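Local coordinates for protein periplasmic beta-glucosidase (Pseudomonas aeruginosa, PDB 6R5T) that probably hydrolyses terminal, non-reducing beta-D-glucosyl residues of beta-glucosides in the periplasm, releasing beta-D-glucose, at residues Arg706-Val718 with Ser722-Leu733. The protein carries 1 engineered substitution. Numbering follows the deposited sequence.
Sequences RHTAEPGEFKVFV and SAQTESRSFTLL
Leu732, Phe730 and Phe714 bury the most surface where strands 712-718 and 725-732 pair antiparallel. In Phe730 a chi1 of 71°, which sets CG in the space flanked by N and C, swings the ring toward strand 712-718, where Phe714 CB sits over one face, 3.9 Å from the ring centroid. Val716 CG2 meets the same ring at its edge, 3.6 Å from Phe730 CE1. The two phenylalanine rings lie at only 21° to each other, yet they are so displaced that they meet at their margins rather than stack. Leu732 CB lies at the edge of the Phe714 ring, 3.7 Å from Phe714 CE1, while its CD2 branch reaches Ala709 CB. Beneath this apolar face, Phe714 and Phe730 exchange two backbone hydrogen bonds. The face bearing Glu713, Lys715, Ser727, Ser729 and Thr731 is more polar, with Phe717 among them: Ser729 OG donates to the anti lone pair of Glu713 OE2 at 2.7 Å, and Ser727 CB packs over one face of the Phe717 ring. Leu631 of strand 630-631 and Leu659 of strand 651-660 extend the apolar side, where Phe714 also touches the magnesium ligand Asp661. The arrangement is the C-terminal beta hairpin of the fibronectin type III-like domain.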
loop_
_atom_site.group_PDB
_atom_site.type_symbol
_atom_site.label_atom_id
_atom_site.label_comp_id
_atom_site.label_asym_id
_atom_site.label_seq_id
_atom_site.Cartn_x
_atom_site.Cartn_y
_atom_site.Cartn_z
ATOM N N ARG A 706 -11.554 8.252 -21.557
ATOM C CA ARG A 706 -11.776 7.830 -22.950
ATOM C C ARG A 706 -11.094 6.487 -23.149
ATOM O O ARG A 706 -9.910 6.344 -22.756
ATOM C CB ARG A 706 -11.191 8.868 -23.900
ATOM C CG ARG A 706 -11.867 10.214 -23.724
ATOM C CD ARG A 706 -11.701 11.101 -24.931
ATOM N NE ARG A 706 -11.497 12.477 -24.498
ATOM C CZ ARG A 706 -10.321 13.013 -24.174
ATOM N NH1 ARG A 706 -10.260 14.279 -23.790
ATOM N NH2 ARG A 706 -9.216 12.289 -24.224
ATOM N N HIS A 707 -11.787 5.549 -23.765
ATOM C CA HIS A 707 -11.266 4.197 -24.050
ATOM C C HIS A 707 -10.657 4.140 -25.450
ATOM O O HIS A 707 -11.443 3.937 -26.396
ATOM C CB HIS A 707 -12.362 3.173 -23.892
ATOM C CG HIS A 707 -11.863 1.795 -23.662
ATOM N ND1 HIS A 707 -12.398 0.716 -24.339
ATOM C CD2 HIS A 707 -10.868 1.302 -22.883
ATOM C CE1 HIS A 707 -11.811 -0.397 -23.933
ATOM N NE2 HIS A 707 -10.866 -0.061 -23.032
ATOM N N THR A 708 -9.333 4.319 -25.532
ATOM C CA THR A 708 -8.583 4.743 -26.739
ATOM C C THR A 708 -7.516 3.691 -27.069
ATOM O O THR A 708 -6.917 3.150 -26.129
ATOM C CB THR A 708 -8.027 6.162 -26.533
ATOM O OG1 THR A 708 -7.206 6.560 -27.628
ATOM C CG2 THR A 708 -7.191 6.346 -25.281
ATOM N N ALA A 709 -7.289 3.394 -28.346
ATOM C CA ALA A 709 -6.028 2.762 -28.789
ATOM C C ALA A 709 -5.299 3.781 -29.642
ATOM O O ALA A 709 -5.890 4.236 -30.639
ATOM C CB ALA A 709 -6.268 1.480 -29.529
ATOM N N GLU A 710 -4.096 4.177 -29.256
ATOM C CA GLU A 710 -3.358 5.239 -29.953
ATOM C C GLU A 710 -2.442 4.624 -31.000
ATOM O O GLU A 710 -1.783 3.603 -30.764
ATOM C CB GLU A 710 -2.576 6.082 -28.958
ATOM C CG GLU A 710 -3.486 6.704 -27.920
ATOM C CD GLU A 710 -2.772 7.364 -26.765
ATOM O OE1 GLU A 710 -1.702 6.878 -26.375
ATOM O OE2 GLU A 710 -3.293 8.385 -26.290
ATOM N N PRO A 711 -2.341 5.246 -32.198
ATOM C CA PRO A 711 -1.402 4.747 -33.182
ATOM C C PRO A 711 0.019 4.788 -32.631
ATOM O O PRO A 711 0.348 5.630 -31.779
ATOM C CB PRO A 711 -1.556 5.713 -34.380
ATOM C CG PRO A 711 -2.136 7.001 -33.752
ATOM C CD PRO A 711 -2.943 6.553 -32.557
ATOM N N GLY A 712 0.857 3.895 -33.125
ATOM C CA GLY A 712 2.237 3.742 -32.670
ATOM C C GLY A 712 2.617 2.304 -32.411
ATOM O O GLY A 712 1.885 1.357 -32.772
ATOM N N GLU A 713 3.774 2.154 -31.767
ATOM C CA GLU A 713 4.377 0.853 -31.547
ATOM C C GLU A 713 3.594 0.075 -30.485
ATOM O O GLU A 713 3.187 0.662 -29.461
ATOM C CB GLU A 713 5.821 1.011 -31.058
ATOM C CG GLU A 713 6.546 -0.317 -30.932
ATOM C CD GLU A 713 7.970 -0.196 -30.418
ATOM O OE1 GLU A 713 8.346 0.939 -30.018
ATOM O OE2 GLU A 713 8.700 -1.215 -30.437
ATOM N N PHE A 714 3.462 -1.218 -30.692
ATOM C CA PHE A 714 3.128 -2.188 -29.621
ATOM C C PHE A 714 4.177 -3.271 -29.634
ATOM O O PHE A 714 4.617 -3.696 -30.714
ATOM C CB PHE A 714 1.741 -2.770 -29.829
ATOM C CG PHE A 714 0.664 -1.765 -29.600
ATOM C CD1 PHE A 714 0.254 -0.933 -30.625
ATOM C CD2 PHE A 714 0.088 -1.598 -28.355
ATOM C CE1 PHE A 714 -0.715 0.016 -30.403
ATOM C CE2 PHE A 714 -0.858 -0.605 -28.125
ATOM C CZ PHE A 714 -1.274 0.192 -29.158
ATOM N N LYS A 715 4.545 -3.747 -28.454
ATOM C CA LYS A 715 5.506 -4.848 -28.313
ATOM C C LYS A 715 4.707 -6.054 -27.863
ATOM O O LYS A 715 3.879 -5.953 -26.921
ATOM C CB LYS A 715 6.605 -4.532 -27.284
ATOM C CG LYS A 715 7.465 -3.347 -27.637
ATOM C CD LYS A 715 8.621 -3.151 -26.651
ATOM C CE LYS A 715 9.779 -2.502 -27.379
ATOM N NZ LYS A 715 10.905 -2.196 -26.471
ATOM N N VAL A 716 4.930 -7.169 -28.526
ATOM C CA VAL A 716 4.280 -8.465 -28.278
ATOM C C VAL A 716 5.330 -9.366 -27.666
ATOM O O VAL A 716 6.382 -9.566 -28.277
ATOM C CB VAL A 716 3.710 -9.077 -29.576
ATOM C CG1 VAL A 716 3.058 -10.398 -29.254
ATOM C CG2 VAL A 716 2.727 -8.135 -30.251
ATOM N N PHE A 717 5.081 -9.865 -26.456
ATOM C CA PHE A 717 6.014 -10.755 -25.727
ATOM C C PHE A 717 5.381 -12.127 -25.602
ATOM O O PHE A 717 4.170 -12.225 -25.337
ATOM C CB PHE A 717 6.285 -10.309 -24.304
ATOM C CG PHE A 717 6.831 -8.934 -24.163
ATOM C CD1 PHE A 717 5.989 -7.854 -24.228
ATOM C CD2 PHE A 717 8.178 -8.747 -23.900
ATOM C CE1 PHE A 717 6.511 -6.599 -24.027
ATOM C CE2 PHE A 717 8.696 -7.475 -23.741
ATOM C CZ PHE A 717 7.852 -6.403 -23.851
ATOM N N VAL A 718 6.151 -13.165 -25.890
ATOM C CA VAL A 718 5.703 -14.545 -25.634
ATOM C C VAL A 718 6.734 -15.264 -24.797
ATOM O O VAL A 718 7.939 -15.021 -24.965
ATOM C CB VAL A 718 5.383 -15.275 -26.960
ATOM C CG1 VAL A 718 5.035 -16.702 -26.682
ATOM C CG2 VAL A 718 4.221 -14.574 -27.663
ATOM N N SER A 722 6.105 -14.626 -17.130
ATOM C CA SER A 722 6.177 -13.173 -17.368
ATOM C C SER A 722 7.612 -12.648 -17.348
ATOM O O SER A 722 7.821 -11.512 -17.850
ATOM C CB SER A 722 5.290 -12.446 -16.418
ATOM O OG SER A 722 5.766 -12.506 -15.086
ATOM N N ALA A 723 8.554 -13.381 -16.775
ATOM C CA ALA A 723 9.974 -12.968 -16.700
ATOM C C ALA A 723 10.834 -13.515 -17.839
ATOM O O ALA A 723 11.969 -13.012 -17.978
ATOM C CB ALA A 723 10.547 -13.422 -15.395
ATOM N N GLN A 724 10.420 -14.570 -18.515
ATOM C CA GLN A 724 11.257 -15.312 -19.509
ATOM C C GLN A 724 10.582 -15.183 -20.870
ATOM O O GLN A 724 9.982 -16.134 -21.359
ATOM C CB GLN A 724 11.451 -16.772 -19.115
ATOM C CG GLN A 724 12.138 -16.902 -17.762
ATOM C CD GLN A 724 12.535 -18.333 -17.498
ATOM O OE1 GLN A 724 13.622 -18.770 -17.898
ATOM N NE2 GLN A 724 11.632 -19.095 -16.882
ATOM N N THR A 725 10.644 -14.004 -21.454
ATOM C CA THR A 725 9.956 -13.738 -22.732
ATOM C C THR A 725 10.921 -13.175 -23.767
ATOM O O THR A 725 12.116 -12.838 -23.449
ATOM C CB THR A 725 8.826 -12.717 -22.557
ATOM O OG1 THR A 725 9.368 -11.476 -22.111
ATOM C CG2 THR A 725 7.753 -13.163 -21.584
ATOM N N GLU A 726 10.425 -13.120 -24.988
ATOM C CA GLU A 726 11.072 -12.285 -26.025
ATOM C C GLU A 726 9.975 -11.521 -26.734
ATOM O O GLU A 726 8.771 -11.941 -26.672
ATOM C CB GLU A 726 11.885 -13.124 -26.985
ATOM C CG GLU A 726 11.056 -14.060 -27.794
ATOM C CD GLU A 726 11.886 -15.133 -28.464
ATOM O OE1 GLU A 726 12.721 -15.745 -27.766
ATOM O OE2 GLU A 726 11.611 -15.393 -29.644
ATOM N N SER A 727 10.387 -10.438 -27.395
ATOM C CA SER A 727 9.397 -9.558 -28.043
ATOM C C SER A 727 9.641 -9.312 -29.519
ATOM O O SER A 727 10.779 -9.436 -30.011
ATOM C CB SER A 727 9.211 -8.285 -27.312
ATOM O OG SER A 727 10.291 -7.436 -27.448
ATOM N N ARG A 728 8.539 -9.041 -30.200
ATOM C CA ARG A 728 8.566 -8.419 -31.549
ATOM C C ARG A 728 7.589 -7.262 -31.547
ATOM O O ARG A 728 6.607 -7.294 -30.782
ATOM C CB ARG A 728 8.090 -9.402 -32.611
ATOM C CG ARG A 728 8.945 -10.651 -32.709
ATOM C CD ARG A 728 10.321 -10.322 -33.186
ATOM N NE ARG A 728 10.392 -10.402 -34.620
ATOM C CZ ARG A 728 11.520 -10.188 -35.311
ATOM N NH1 ARG A 728 11.529 -10.299 -36.632
ATOM N NH2 ARG A 728 12.628 -9.840 -34.679
ATOM N N SER A 729 7.823 -6.288 -32.414
ATOM C CA SER A 729 6.989 -5.077 -32.435
ATOM C C SER A 729 6.137 -5.000 -33.699
ATOM O O SER A 729 6.544 -5.515 -34.732
ATOM C CB SER A 729 7.818 -3.842 -32.291
ATOM O OG SER A 729 8.388 -3.849 -30.988
ATOM N N PHE A 730 5.007 -4.335 -33.578
ATOM C CA PHE A 730 4.250 -3.886 -34.762
ATOM C C PHE A 730 3.805 -2.455 -34.520
ATOM O O PHE A 730 3.872 -1.933 -33.408
ATOM C CB PHE A 730 3.092 -4.820 -35.071
ATOM C CG PHE A 730 1.962 -4.758 -34.078
ATOM C CD1 PHE A 730 1.987 -5.560 -32.950
ATOM C CD2 PHE A 730 0.872 -3.932 -34.270
ATOM C CE1 PHE A 730 0.959 -5.514 -32.032
ATOM C CE2 PHE A 730 -0.150 -3.880 -33.343
ATOM C CZ PHE A 730 -0.099 -4.685 -32.225
ATOM N N THR A 731 3.333 -1.816 -35.574
ATOM C CA THR A 731 2.792 -0.463 -35.501
ATOM C C THR A 731 1.302 -0.478 -35.824
ATOM O O THR A 731 0.898 -1.027 -36.849
ATOM C CB THR A 731 3.522 0.454 -36.480
ATOM O OG1 THR A 731 4.900 0.493 -36.142
ATOM C CG2 THR A 731 2.974 1.853 -36.440
ATOM N N LEU A 732 0.496 0.082 -34.928
ATOM C CA LEU A 732 -0.936 0.337 -35.199
ATOM C C LEU A 732 -1.002 1.631 -35.996
ATOM O O LEU A 732 -0.413 2.658 -35.559
ATOM C CB LEU A 732 -1.700 0.497 -33.885
ATOM C CG LEU A 732 -3.194 0.746 -34.002
ATOM C CD1 LEU A 732 -3.886 -0.473 -34.608
ATOM C CD2 LEU A 732 -3.787 1.083 -32.645
ATOM N N LEU A 733 -1.743 1.602 -37.106
ATOM C CA LEU A 733 -1.908 2.791 -37.994
ATOM C C LEU A 733 -3.021 3.730 -37.483
ATOM O O LEU A 733 -3.907 3.195 -36.795
ATOM C CB LEU A 733 -2.207 2.274 -39.405
ATOM C CG LEU A 733 -1.132 1.361 -39.988
ATOM C CD1 LEU A 733 -1.543 0.734 -41.324
ATOM C CD2 LEU A 733 0.194 2.085 -40.111
#